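Local coordinates for TRAP dicarboxylate transporter-DctP subunit (Rhodobacter sphaeroides, PDB 4PE3), which probably binds a small organic acid in the periplasm and hands it to a TRAP-type membrane transporter, at residues Pro162-Glu167 with Thr296-Ser301; Leu154-Ser159 with Pro232-Phe237; Thr73-Lys78 with Ala86-Gly91. All coordinates share one frame; numbering follows the deposited sequence.

Contact 1: residues Pro162-Glu167 with Thr296-Ser301. With ZN (zinc ion), chain O.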
ATOM      1  N   PRO A 162      16.089  20.146  -1.349  1.00 12.20           N
ATOM      2  CA  PRO A 162      16.154  19.402  -2.612  1.00 11.35           C
ATOM      3  C   PRO A 162      16.789  18.026  -2.457  1.00 11.78           C
ATOM      4  O   PRO A 162      17.957  17.942  -2.056  1.00 14.80           O
ATOM      5  CB  PRO A 162      17.027  20.292  -3.493  1.00 15.89           C
ATOM      6  CG  PRO A 162      17.827  21.133  -2.523  1.00 16.75           C
ATOM      7  CD  PRO A 162      16.957  21.335  -1.339  1.00 13.46           C
ATOM      8  N   LEU A 163      16.019  16.981  -2.754  1.00 11.75           N
ATOM      9  CA  LEU A 163      16.478  15.603  -2.708  1.00 10.19           C
ATOM     10  C   LEU A 163      16.421  14.999  -4.097  1.00 12.59           C
ATOM     11  O   LEU A 163      15.340  14.782  -4.649  1.00 13.07           O
ATOM     12  CB  LEU A 163      15.577  14.796  -1.786  1.00 12.78           C
ATOM     13  CG  LEU A 163      15.346  15.362  -0.382  1.00 12.37           C
ATOM     14  CD1 LEU A 163      14.266  14.539   0.281  1.00 13.23           C
ATOM     15  CD2 LEU A 163      16.613  15.385   0.489  1.00 14.08           C
ATOM     16  N   ASP A 164      17.589  14.716  -4.660  1.00 13.92           N
ATOM     17  CA  ASP A 164      17.681  13.990  -5.920  1.00 15.03           C
ATOM     18  C   ASP A 164      18.392  12.659  -5.776  1.00 16.91           C
ATOM     19  O   ASP A 164      18.315  11.836  -6.687  1.00 19.23           O
ATOM     20  CB  ASP A 164      18.385  14.840  -6.975  1.00 17.10           C
ATOM     21  CG  ASP A 164      17.535  16.030  -7.381  1.00 18.94           C
ATOM     22  OD1 ASP A 164      16.448  15.828  -7.970  1.00 17.65           O
ATOM     23  OD2 ASP A 164      17.911  17.166  -7.051  1.00 20.66           O
ATOM     24  N   THR A 165      19.075  12.445  -4.653  1.00 14.57           N
ATOM     25  CA  THR A 165      19.793  11.189  -4.432  1.00 14.03           C
ATOM     26  C   THR A 165      19.532  10.685  -3.016  1.00 15.73           C
ATOM     27  O   THR A 165      19.116  11.458  -2.137  1.00 14.64           O
ATOM     28  CB  THR A 165      21.305  11.359  -4.585  1.00 18.37           C
ATOM     29  OG1 THR A 165      21.778  12.154  -3.494  1.00 18.55           O
ATOM     30  CG2 THR A 165      21.665  12.002  -5.939  1.00 18.90           C
ATOM     31  N   VAL A 166      19.810   9.406  -2.779  1.00 13.70           N
ATOM     32  CA  VAL A 166      19.680   8.873  -1.451  1.00 14.50           C
ATOM     33  C   VAL A 166      20.604   9.591  -0.480  1.00 16.37           C
ATOM     34  O   VAL A 166      20.272   9.768   0.691  1.00 15.64           O
ATOM     35  CB  VAL A 166      19.951   7.372  -1.437  1.00 15.89           C
ATOM     36  CG1 VAL A 166      19.909   6.845  -0.034  1.00 26.67           C
ATOM     37  CG2 VAL A 166      18.960   6.645  -2.322  1.00 16.88           C
ATOM     38  N   GLU A 167      21.779   9.989  -0.970  1.00 17.11           N
ATOM     39  CA  GLU A 167      22.742  10.708  -0.158  1.00 17.90           C
ATOM     40  C   GLU A 167      22.168  12.013   0.397  1.00 17.48           C
ATOM     41  O   GLU A 167      22.552  12.457   1.484  1.00 17.38           O
ATOM     42  CB  GLU A 167      23.997  11.014  -0.995  1.00 19.58           C
ATOM     43  CG  GLU A 167      24.929   9.804  -1.275  1.00 28.89           C
ATOM     44  CD  GLU A 167      24.440   8.861  -2.381  1.00 25.25           C
ATOM     45  OE1 GLU A 167      23.472   9.160  -3.108  1.00 26.56           O
ATOM     46  OE2 GLU A 167      25.055   7.789  -2.535  1.00 28.63           O
ATOM     47  N   THR A 296       9.322  22.450  -7.130  1.00 12.75           N
ATOM     48  CA  THR A 296      10.145  21.575  -7.976  1.00 12.66           C
ATOM     49  C   THR A 296       9.774  20.140  -7.671  1.00 13.03           C
ATOM     50  O   THR A 296       9.917  19.668  -6.543  1.00 11.31           O
ATOM     51  CB  THR A 296      11.632  21.771  -7.695  1.00 15.28           C
ATOM     52  OG1 THR A 296      11.973  23.138  -7.921  1.00 16.33           O
ATOM     53  CG2 THR A 296      12.475  20.894  -8.613  1.00 17.96           C
ATOM     54  N   VAL A 297       9.247  19.434  -8.661  1.00 13.62           N
ATOM     55  CA  VAL A 297       8.824  18.057  -8.445  1.00 13.07           C
ATOM     56  C   VAL A 297       9.953  17.136  -8.894  1.00 13.38           C
ATOM     57  O   VAL A 297      10.287  17.101 -10.074  1.00 17.15           O
ATOM     58  CB  VAL A 297       7.544  17.755  -9.208  1.00 11.02           C
ATOM     59  CG1 VAL A 297       7.086  16.298  -8.974  1.00 15.43           C
ATOM     60  CG2 VAL A 297       6.451  18.759  -8.790  1.00 13.98           C
ATOM     61  N   HIS A 298      10.557  16.430  -7.948  1.00 12.01           N
ATOM     62  CA  HIS A 298      11.721  15.587  -8.251  1.00 13.53           C
ATOM     63  C   HIS A 298      11.282  14.161  -8.502  1.00 13.44           C
ATOM     64  O   HIS A 298      10.580  13.573  -7.685  1.00 12.13           O
ATOM     65  CB  HIS A 298      12.672  15.580  -7.074  1.00 11.46           C
ATOM     66  CG  HIS A 298      13.196  16.923  -6.710  1.00 11.93           C
ATOM     67  ND1 HIS A 298      14.490  17.294  -6.995  1.00 13.29           N
ATOM     68  CD2 HIS A 298      12.632  17.981  -6.081  1.00 13.34           C
ATOM     69  CE1 HIS A 298      14.709  18.514  -6.559  1.00 14.72           C
ATOM     70  NE2 HIS A 298      13.597  18.953  -6.005  1.00 14.90           N
ATOM     71  N   ASP A 299      11.688  13.601  -9.637  1.00 14.82           N
ATOM     72  CA  ASP A 299      11.450  12.188  -9.962  1.00 14.97           C
ATOM     73  C   ASP A 299      12.792  11.454  -9.882  1.00 15.25           C
ATOM     74  O   ASP A 299      13.633  11.581 -10.782  1.00 16.05           O
ATOM     75  CB  ASP A 299      10.852  12.088 -11.369  1.00 16.42           C
ATOM     76  CG  ASP A 299      10.568  10.646 -11.828  1.00 18.67           C
ATOM     77  OD1 ASP A 299      10.612   9.678 -11.062  1.00 17.02           O
ATOM     78  OD2 ASP A 299      10.295  10.474 -13.027  1.00 22.32           O
ATOM     79  N   TRP A 300      13.030  10.738  -8.789  1.00 13.43           N
ATOM     80  CA  TRP A 300      14.328  10.093  -8.593  1.00 13.91           C
ATOM     81  C   TRP A 300      14.625   9.153  -9.755  1.00 15.17           C
ATOM     82  O   TRP A 300      13.734   8.480 -10.262  1.00 15.18           O
ATOM     83  CB  TRP A 300      14.358   9.325  -7.275  1.00 14.72           C
ATOM     84  CG  TRP A 300      14.615  10.131  -6.060  1.00 13.40           C
ATOM     85  CD1 TRP A 300      14.657  11.500  -5.963  1.00 16.09           C
ATOM     86  CD2 TRP A 300      14.884   9.632  -4.746  1.00 12.01           C
ATOM     87  NE1 TRP A 300      14.942  11.866  -4.672  1.00 13.39           N
ATOM     88  CE2 TRP A 300      15.076  10.741  -3.906  1.00 11.72           C
ATOM     89  CE3 TRP A 300      14.982   8.351  -4.198  1.00 14.43           C
ATOM     90  CZ2 TRP A 300      15.387  10.611  -2.564  1.00 16.70           C
ATOM     91  CZ3 TRP A 300      15.255   8.228  -2.865  1.00 15.78           C
ATOM     92  CH2 TRP A 300      15.467   9.353  -2.058  1.00 18.56           C
ATOM     93  N   SER A 301      15.885   9.119 -10.191  1.00 15.71           N
ATOM     94  CA  SER A 301      16.262   8.188 -11.245  1.00 16.03           C
ATOM     95  C   SER A 301      16.079   6.740 -10.825  1.00 17.74           C
ATOM     96  O   SER A 301      16.027   6.408  -9.644  1.00 17.29           O
ATOM     97  CB  SER A 301      17.717   8.403 -11.628  1.00 18.06           C
ATOM     98  OG  SER A 301      18.544   8.100 -10.526  1.00 19.52           O
TER
HETATM   99 ZN    ZN O 414      10.154   8.501 -13.154  0.60 29.94          ZN
HETATM  100  O   HOH W   1      17.423  11.356  -9.120  1.00 15.08           O
HETATM  101  O   HOH W   2      15.419  13.594  -8.992  1.00 20.49           O
HETATM  102  O   HOH W   3      10.082   7.201 -11.556  1.00 24.10           O
HETATM  103  O   HOH W   4       8.039   8.787 -13.246  1.00 28.92           O
HETATM  104  O   HOH W   5      12.017   8.340 -13.992  1.00 33.57           O
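A histidine-carboxylate hydrogen bond, His298 to Asp164, joins the loop that follows strand 157-159 to the loop leading into helix 302-320. His298 ND1 donates to Asp164 OD1 at 2.6 Å in a nearly straight bond, 169° at the hydrogen. The oxygen lies in the imidazole plane, yet the nitrogen meets the carboxylate from above its plane, and the two flat groups are turned 49° from each other. Asp164 CB leaves the backbone away from the other loop; with CG beside the backbone N, the carboxylate swings back to the ring. The bond fixes the rotation of the imidazole, which the carboxylate would probably polarise, while NE2 on the same ring bonds to His231. A water gives OD1 a second partner at 2.7 Å.

Beside this pair, the indole of Trp300 lies against the backbone of Leu163-Thr165. Its NE1 donates to Leu163 O at 2.9 Å; that oxygen is in the indole plane, but the nitrogen stands well above the carbonyl plane. The Thr165 carbonyl carbon sits over one indole face near the rim, and Val166 CG2 reaches CZ3 at 4.1 Å. Trp300 also stacks on Phe237.

Segment 296-301 ends at the start of helix 302-320, where Ser301 is the N-cap and its OG accepts from Glu304 N. A second water ties this point to the other loop, giving a proton to Asp164 O at 2.6 Å and accepting one from Ser301 N at 2.9 Å. Asp299 turns the other way, and both its carboxylate oxygens bind a zinc ion completed by three waters.

Contact 2: residues Leu154-Ser159 with Pro232-Phe237. With ZN (zinc ion), chain F; EDO (1,2-ethanediol), chain D.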
ATOM      1  N   LEU A 154       0.651   4.761  -4.087  1.00  8.93           N
ATOM      2  CA  LEU A 154       2.042   5.072  -3.763  1.00  8.13           C
ATOM      3  C   LEU A 154       2.075   6.498  -3.235  1.00  8.42           C
ATOM      4  O   LEU A 154       1.580   7.425  -3.907  1.00 10.00           O
ATOM      5  CB  LEU A 154       2.899   4.943  -5.007  1.00  8.08           C
ATOM      6  CG  LEU A 154       4.345   5.394  -4.886  1.00 10.40           C
ATOM      7  CD1 LEU A 154       5.099   4.616  -3.818  1.00 12.20           C
ATOM      8  CD2 LEU A 154       5.016   5.299  -6.255  1.00 11.05           C
ATOM      9  N   GLU A 155       2.600   6.680  -2.031  1.00  8.17           N
ATOM     10  CA  GLU A 155       2.693   8.014  -1.428  1.00  6.68           C
ATOM     11  C   GLU A 155       3.742   8.840  -2.137  1.00  8.24           C
ATOM     12  O   GLU A 155       4.699   8.282  -2.681  1.00  8.52           O
ATOM     13  CB  GLU A 155       3.020   7.902   0.060  1.00  8.18           C
ATOM     14  CG  GLU A 155       1.940   7.179   0.897  1.00  9.18           C
ATOM     15  CD  GLU A 155       2.079   7.442   2.378  1.00 13.40           C
ATOM     16  OE1 GLU A 155       3.048   8.069   2.790  1.00 14.27           O
ATOM     17  OE2 GLU A 155       1.212   6.993   3.164  1.00 22.63           O
ATOM     18  N   ALA A 156       3.560  10.159  -2.151  1.00  7.10           N
ATOM     19  CA  ALA A 156       4.616  11.074  -2.568  1.00  6.18           C
ATOM     20  C   ALA A 156       5.333  11.590  -1.335  1.00  7.09           C
ATOM     21  O   ALA A 156       4.771  11.608  -0.251  1.00  9.72           O
ATOM     22  CB  ALA A 156       4.019  12.217  -3.346  1.00  7.17           C
ATOM     23  N   PHE A 157       6.582  12.021  -1.493  1.00  7.33           N
ATOM     24  CA  PHE A 157       7.349  12.517  -0.362  1.00  8.54           C
ATOM     25  C   PHE A 157       7.208  14.026  -0.295  1.00  7.55           C
ATOM     26  O   PHE A 157       7.218  14.700  -1.320  1.00  7.87           O
ATOM     27  CB  PHE A 157       8.836  12.140  -0.574  1.00  8.91           C
ATOM     28  CG  PHE A 157       9.677  12.158   0.685  1.00  9.06           C
ATOM     29  CD1 PHE A 157       9.322  11.408   1.781  1.00  8.72           C
ATOM     30  CD2 PHE A 157      10.849  12.878   0.745  1.00  9.70           C
ATOM     31  CE1 PHE A 157      10.088  11.401   2.937  1.00 10.51           C
ATOM     32  CE2 PHE A 157      11.634  12.879   1.894  1.00 10.60           C
ATOM     33  CZ  PHE A 157      11.251  12.121   2.990  1.00 10.78           C
ATOM     34  N   VAL A 158       7.187  14.533   0.931  1.00  8.62           N
ATOM     35  CA  VAL A 158       7.149  15.963   1.219  1.00  8.43           C
ATOM     36  C   VAL A 158       8.556  16.373   1.667  1.00  8.69           C
ATOM     37  O   VAL A 158       9.119  15.743   2.561  1.00  9.26           O
ATOM     38  CB  VAL A 158       6.147  16.257   2.341  1.00  8.46           C
ATOM     39  CG1 VAL A 158       6.259  17.730   2.798  1.00  9.92           C
ATOM     40  CG2 VAL A 158       4.731  15.915   1.896  1.00  8.87           C
ATOM     41  N   SER A 159       9.130  17.399   1.046  1.00  7.94           N
ATOM     42  CA  SER A 159      10.445  17.868   1.466  1.00  9.37           C
ATOM     43  C   SER A 159      10.627  19.352   1.195  1.00  8.92           C
ATOM     44  O   SER A 159      10.280  19.832   0.127  1.00 10.22           O
ATOM     45  CB  SER A 159      11.579  17.068   0.785  1.00 10.21           C
ATOM     46  OG  SER A 159      12.829  17.525   1.274  1.00 10.06           O
ATOM     47  N   PRO A 232       8.932  18.377  -3.360  1.00  7.41           N
ATOM     48  CA  PRO A 232       8.397  17.012  -3.263  1.00  8.01           C
ATOM     49  C   PRO A 232       9.115  16.015  -4.164  1.00  7.97           C
ATOM     50  O   PRO A 232       9.684  16.406  -5.189  1.00  8.37           O
ATOM     51  CB  PRO A 232       6.944  17.187  -3.718  1.00  6.79           C
ATOM     52  CG  PRO A 232       6.966  18.382  -4.613  1.00  8.44           C
ATOM     53  CD  PRO A 232       7.969  19.308  -3.957  1.00  7.91           C
ATOM     54  N   VAL A 233       9.062  14.736  -3.784  1.00  7.50           N
ATOM     55  CA  VAL A 233       9.514  13.667  -4.651  1.00  8.31           C
ATOM     56  C   VAL A 233       8.286  12.904  -5.106  1.00  7.48           C
ATOM     57  O   VAL A 233       7.522  12.356  -4.292  1.00  7.93           O
ATOM     58  CB  VAL A 233      10.537  12.741  -3.970  1.00  8.43           C
ATOM     59  CG1 VAL A 233      11.078  11.715  -4.963  1.00  9.81           C
ATOM     60  CG2 VAL A 233      11.703  13.530  -3.410  1.00  9.15           C
ATOM     61  N   TYR A 234       8.099  12.861  -6.423  1.00  8.56           N
ATOM     62  CA  TYR A 234       6.970  12.210  -7.049  1.00  8.92           C
ATOM     63  C   TYR A 234       7.412  11.627  -8.387  1.00 10.38           C
ATOM     64  O   TYR A 234       8.015  12.353  -9.197  1.00  9.79           O
ATOM     65  CB  TYR A 234       5.830  13.227  -7.295  1.00  9.28           C
ATOM     66  CG  TYR A 234       4.745  12.589  -8.112  1.00 10.38           C
ATOM     67  CD1 TYR A 234       3.796  11.776  -7.506  1.00  9.10           C
ATOM     68  CD2 TYR A 234       4.705  12.730  -9.489  1.00 11.06           C
ATOM     69  CE1 TYR A 234       2.819  11.116  -8.252  1.00  7.84           C
ATOM     70  CE2 TYR A 234       3.731  12.078 -10.259  1.00 11.59           C
ATOM     71  CZ  TYR A 234       2.785  11.282  -9.631  1.00 10.30           C
ATOM     72  OH  TYR A 234       1.848  10.639 -10.422  1.00 11.56           O
ATOM     73  N   PRO A 235       7.134  10.332  -8.644  1.00  9.25           N
ATOM     74  CA  PRO A 235       6.525   9.384  -7.724  1.00  7.41           C
ATOM     75  C   PRO A 235       7.354   9.193  -6.479  1.00  9.08           C
ATOM     76  O   PRO A 235       8.573   9.388  -6.500  1.00  9.43           O
ATOM     77  CB  PRO A 235       6.466   8.092  -8.557  1.00 10.33           C
ATOM     78  CG  PRO A 235       6.371   8.571  -9.940  1.00 11.30           C
ATOM     79  CD  PRO A 235       7.331   9.738  -9.970  1.00 11.71           C
ATOM     80  N   GLY A 236       6.707   8.895  -5.369  1.00  8.28           N
ATOM     81  CA  GLY A 236       7.425   8.602  -4.149  1.00  7.78           C
ATOM     82  C   GLY A 236       8.273   7.341  -4.239  1.00  8.83           C
ATOM     83  O   GLY A 236       8.241   6.606  -5.231  1.00  9.51           O
ATOM     84  N   PHE A 237       9.008   7.082  -3.168  1.00  9.00           N
ATOM     85  CA  PHE A 237      10.008   6.018  -3.179  1.00  9.28           C
ATOM     86  C   PHE A 237       9.948   5.126  -1.951  1.00 11.19           C
ATOM     87  O   PHE A 237      10.857   4.316  -1.754  1.00 10.96           O
ATOM     88  CB  PHE A 237      11.429   6.607  -3.309  1.00 11.25           C
ATOM     89  CG  PHE A 237      11.758   7.616  -2.258  1.00  9.51           C
ATOM     90  CD1 PHE A 237      12.200   7.215  -1.023  1.00 10.13           C
ATOM     91  CD2 PHE A 237      11.591   8.976  -2.499  1.00 10.70           C
ATOM     92  CE1 PHE A 237      12.486   8.126  -0.039  1.00 10.81           C
ATOM     93  CE2 PHE A 237      11.846   9.897  -1.510  1.00  9.79           C
ATOM     94  CZ  PHE A 237      12.284   9.476  -0.274  1.00 11.49           C
TER
HETATM   95 ZN    ZN F 405       2.387   7.844   4.736  0.86 15.23          ZN
HETATM   96  C1  EDO D 403       0.651   7.476  -9.218  1.00 11.63           C
HETATM   97  O1  EDO D 403       0.345   8.875  -9.148  1.00 10.95           O
HETATM   98  C2  EDO D 403       1.667   7.080  -8.148  1.00 11.76           C
HETATM   99  O2  EDO D 403       2.933   7.656  -8.435  1.00 16.39           O
HETATM  100  O   HOH W   6       3.831   8.695  -5.925  1.00 10.17           O
HETATM  101  O   HOH W   7       3.209   5.917   4.843  1.00 26.91           O
HETATM  102  O   HOH W   8       0.956   7.794   6.128  1.00 15.40           O
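A single antiparallel bridge between Phe157 and Val233, buried in the protein, adds the loop 232-237 to the outer side of strand 157-159, an edge strand of the four-stranded sheet. Phe157 N donates to Val233 O at 3.0 Å, and Val233 N returns a bond to Phe157 O at 3.1 Å, which makes this a hydrogen-bonded pair; Val158 pairs with Ala212 on the sheet side.

Further along, beyond the cis peptide before Pro235, Gly236 brings its bare CA to 3.1 Å from Glu155 O as a CA-H...O contact, and its N donates to a water at 2.9 Å. Phe237 then turns its edge to the face of Phe157, with ring centroids 5.0 Å apart and planes at 57°. Its CZ stands 3.8 Å above the centre of the Phe157 ring, brought there by a chi1 of 55° that sets CG between the backbone N and carbonyl carbon. Leu154 CD2 packs on Pro235 CB at 3.9 Å.

Glu155 extends away from this interface, and its two carboxylate oxygens bind a zinc ion that Asp213 OD1 and the backbone Tyr214 O also ligate. With two backbone bonds holding loop to strand and a water taking the Gly236 N-H, the Glu155 carboxylate is left to the metal.

Contact 3: residues Thr73-Lys78 with Ala86-Gly91; sequences TIVDYK and AGLIDG
Ile74 and Ile89 bring the two loops closest, with their CA atoms 7.4 Å apart, and no hydrogen bond crosses between 73-78 and 86-91. The loops flank helix 80-86 within a beta-alpha-beta crossover: the chain leaves strand 65-69, passes through the helix and returns to the parallel strand 91-95, with strand 32-37 lying between the two in the sheet. Gly87, with positive phi, ends the helix in a Schellman motif; beyond it the CB atoms of Leu88 and Ile89 point to the incoming loop.

Four aliphatic side chains meet there. Ile89 CG2 presses on the branch point of Ile74, 3.6 Å from CB and 3.7 Å from CG2, as the two side chains slide past each other in opposite directions. The chi1 of Ile89, 59°, places CG1 between the backbone N and the carbonyl carbon; the longer arm then carries CD1 toward Val75, where it stays 4.4 Å from CG2. Leu88 crosses Ile74 at a slant and runs past Val75 in the opposite direction. Its CG is 3.5 Å from Ile74 CG2, and its CD2 is equally close, 3.5 Å, to Val75 CG1; both carbon pairs are tighter than ordinary van der Waals contact.

Gln36 of strand 32-37 holds the incoming loop, bonding to Ile74 N and Val75 O through its side-chain amide. Within the loop, Asp76 makes an Asx turn, its OD1 accepting from Lys78 N at 3.0 Å with an angle of 161° at the hydrogen. Met69 touches both isoleucines, and Ala83 of the helix touches Val75 and Ile89. With only carbon meeting carbon, the attraction between the two loops is dispersive and hydrophobic and depends on the close fit of branched side chains.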
ATOM      1  N   THR A  73     -18.599  -2.122  10.819  1.00 19.29           N
ATOM      2  CA  THR A  73     -20.040  -2.391  10.773  1.00 19.86           C
ATOM      3  C   THR A  73     -20.404  -3.610  11.576  1.00 21.54           C
ATOM      4  O   THR A  73     -21.321  -3.571  12.388  1.00 22.64           O
ATOM      5  CB  THR A  73     -20.533  -2.674   9.356  1.00 18.80           C
ATOM      6  OG1 THR A  73     -20.431  -1.487   8.585  1.00 18.82           O
ATOM      7  CG2 THR A  73     -21.986  -3.123   9.373  1.00 22.97           C
ATOM      8  N   ILE A  74     -19.688  -4.698  11.316  1.00 21.43           N
ATOM      9  CA  ILE A  74     -20.006  -5.975  11.921  1.00 24.66           C
ATOM     10  C   ILE A  74     -18.978  -6.318  12.985  1.00 26.47           C
ATOM     11  O   ILE A  74     -19.346  -6.812  14.050  1.00 30.69           O
ATOM     12  CB  ILE A  74     -20.081  -7.094  10.866  1.00 26.48           C
ATOM     13  CG1 ILE A  74     -21.076  -6.727   9.769  1.00 26.28           C
ATOM     14  CG2 ILE A  74     -20.496  -8.408  11.520  1.00 28.20           C
ATOM     15  CD1 ILE A  74     -22.530  -6.657  10.275  1.00 26.67           C
ATOM     16  N   VAL A  75     -17.699  -6.055  12.714  1.00 23.76           N
ATOM     17  CA  VAL A  75     -16.660  -6.345  13.691  1.00 24.93           C
ATOM     18  C   VAL A  75     -15.513  -5.353  13.619  1.00 23.34           C
ATOM     19  O   VAL A  75     -15.401  -4.585  12.672  1.00 21.58           O
ATOM     20  CB  VAL A  75     -16.061  -7.744  13.482  1.00 29.72           C
ATOM     21  CG1 VAL A  75     -17.044  -8.808  13.943  1.00 33.87           C
ATOM     22  CG2 VAL A  75     -15.647  -7.934  12.023  1.00 31.79           C
ATOM     23  N   ASP A  76     -14.664  -5.390  14.638  1.00 27.54           N
ATOM     24  CA  ASP A  76     -13.466  -4.564  14.697  1.00 28.68           C
ATOM     25  C   ASP A  76     -12.590  -4.815  13.468  1.00 22.16           C
ATOM     26  O   ASP A  76     -12.500  -5.947  12.989  1.00 24.51           O
ATOM     27  CB  ASP A  76     -12.707  -4.923  15.976  1.00 31.55           C
ATOM     28  CG  ASP A  76     -11.495  -4.059  16.196  1.00 35.58           C
ATOM     29  OD1 ASP A  76     -10.392  -4.450  15.753  1.00 36.90           O
ATOM     30  OD2 ASP A  76     -11.649  -2.992  16.821  1.00 40.91           O
ATOM     31  N   TYR A  77     -11.933  -3.773  12.958  1.00 24.34           N
ATOM     32  CA  TYR A  77     -11.098  -3.895  11.755  1.00 24.41           C
ATOM     33  C   TYR A  77      -9.940  -4.917  11.837  1.00 27.38           C
ATOM     34  O   TYR A  77      -9.484  -5.415  10.806  1.00 25.94           O
ATOM     35  CB  TYR A  77     -10.561  -2.516  11.337  1.00 26.00           C
ATOM     36  CG  TYR A  77      -9.458  -1.970  12.222  1.00 25.40           C
ATOM     37  CD1 TYR A  77      -9.738  -1.416  13.466  1.00 30.13           C
ATOM     38  CD2 TYR A  77      -8.139  -2.011  11.812  1.00 27.83           C
ATOM     39  CE1 TYR A  77      -8.732  -0.924  14.269  1.00 34.47           C
ATOM     40  CE2 TYR A  77      -7.128  -1.517  12.602  1.00 28.34           C
ATOM     41  CZ  TYR A  77      -7.427  -0.976  13.831  1.00 30.51           C
ATOM     42  OH  TYR A  77      -6.415  -0.483  14.627  1.00 36.16           O
ATOM     43  N   LYS A  78      -9.462  -5.228  13.042  1.00 24.63           N
ATOM     44  CA  LYS A  78      -8.394  -6.199  13.199  1.00 30.13           C
ATOM     45  C   LYS A  78      -8.922  -7.619  13.310  1.00 27.51           C
ATOM     46  O   LYS A  78      -8.143  -8.575  13.291  1.00 30.14           O
ATOM     47  CB  LYS A  78      -7.544  -5.878  14.432  1.00 31.36           C
ATOM     48  CG  LYS A  78      -6.683  -4.641  14.270  1.00 31.31           C
ATOM     49  CD  LYS A  78      -5.359  -4.802  14.989  1.00 32.05           C
ATOM     50  CE  LYS A  78      -4.477  -3.589  14.827  1.00 34.17           C
ATOM     51  NZ  LYS A  78      -3.461  -3.529  15.919  1.00 36.25           N
ATOM     52  N   ALA A  86     -15.627 -17.553  10.658  1.00 30.84           N
ATOM     53  CA  ALA A  86     -16.788 -17.927  11.476  1.00 32.46           C
ATOM     54  C   ALA A  86     -18.117 -17.811  10.728  1.00 33.03           C
ATOM     55  O   ALA A  86     -19.129 -18.383  11.152  1.00 36.48           O
ATOM     56  CB  ALA A  86     -16.843 -17.078  12.729  1.00 33.22           C
ATOM     57  N   GLY A  87     -18.141 -17.049   9.642  1.00 30.25           N
ATOM     58  CA  GLY A  87     -19.360 -16.900   8.856  1.00 31.88           C
ATOM     59  C   GLY A  87     -20.154 -15.662   9.215  1.00 30.58           C
ATOM     60  O   GLY A  87     -21.265 -15.461   8.724  1.00 32.67           O
ATOM     61  N   LEU A  88     -19.589 -14.832  10.080  1.00 28.65           N
ATOM     62  CA  LEU A  88     -20.249 -13.601  10.507  1.00 27.99           C
ATOM     63  C   LEU A  88     -20.220 -12.528   9.400  1.00 28.87           C
ATOM     64  O   LEU A  88     -21.167 -11.763   9.213  1.00 29.67           O
ATOM     65  CB  LEU A  88     -19.584 -13.095  11.784  1.00 28.49           C
ATOM     66  CG  LEU A  88     -20.083 -11.760  12.331  1.00 34.46           C
ATOM     67  CD1 LEU A  88     -21.592 -11.811  12.583  1.00 39.37           C
ATOM     68  CD2 LEU A  88     -19.334 -11.413  13.608  1.00 36.44           C
ATOM     69  N   ILE A  89     -19.107 -12.465   8.681  1.00 25.23           N
ATOM     70  CA  ILE A  89     -19.044 -11.769   7.399  1.00 23.08           C
ATOM     71  C   ILE A  89     -18.397 -12.772   6.437  1.00 23.13           C
ATOM     72  O   ILE A  89     -17.957 -13.850   6.873  1.00 24.38           O
ATOM     73  CB  ILE A  89     -18.214 -10.471   7.463  1.00 21.58           C
ATOM     74  CG1 ILE A  89     -16.780 -10.761   7.907  1.00 21.65           C
ATOM     75  CG2 ILE A  89     -18.859  -9.451   8.399  1.00 24.48           C
ATOM     76  CD1 ILE A  89     -15.907  -9.507   7.904  1.00 20.28           C
ATOM     77  N   ASP A  90     -18.374 -12.468   5.148  1.00 22.01           N
ATOM     78  CA  ASP A  90     -17.847 -13.389   4.139  1.00 22.19           C
ATOM     79  C   ASP A  90     -16.503 -12.983   3.544  1.00 20.91           C
ATOM     80  O   ASP A  90     -15.814 -13.824   2.971  1.00 21.28           O
ATOM     81  CB  ASP A  90     -18.863 -13.561   3.017  1.00 22.31           C
ATOM     82  CG  ASP A  90     -20.173 -14.108   3.518  1.00 23.79           C
ATOM     83  OD1 ASP A  90     -20.185 -15.183   4.154  1.00 25.34           O
ATOM     84  OD2 ASP A  90     -21.210 -13.442   3.313  1.00 23.50           O
ATOM     85  N   GLY A  91     -16.127 -11.719   3.655  1.00 19.53           N
ATOM     86  CA  GLY A  91     -14.832 -11.289   3.171  1.00 18.42           C
ATOM     87  C   GLY A  91     -14.478  -9.932   3.717  1.00 17.35           C
ATOM     88  O   GLY A  91     -15.225  -9.336   4.506  1.00 17.52           O
TER

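In the fold
Contacts 1 and 2 form one continuous region, their centres 9 Å apart, whereas contact 3 lies on the opposite side of the chain's centre, about 43 Å from contact 1 and 34 Å from contact 2 between centres. Loop 232-237 lies between strand 157-159 and loop 296-301, with probable backbone hydrogen bonds between His298 and both Pro232 and Tyr234. Contact 2 is the buried one and relies on backbone bonds and aromatic packing. Contact 1, partly buried, puts its direct polar bonds through side chains, a His-carboxylate pair and an indole N-H. Contact 3, also partly buried, lies in the loops between strands of the five-stranded sheet and is wholly aliphatic.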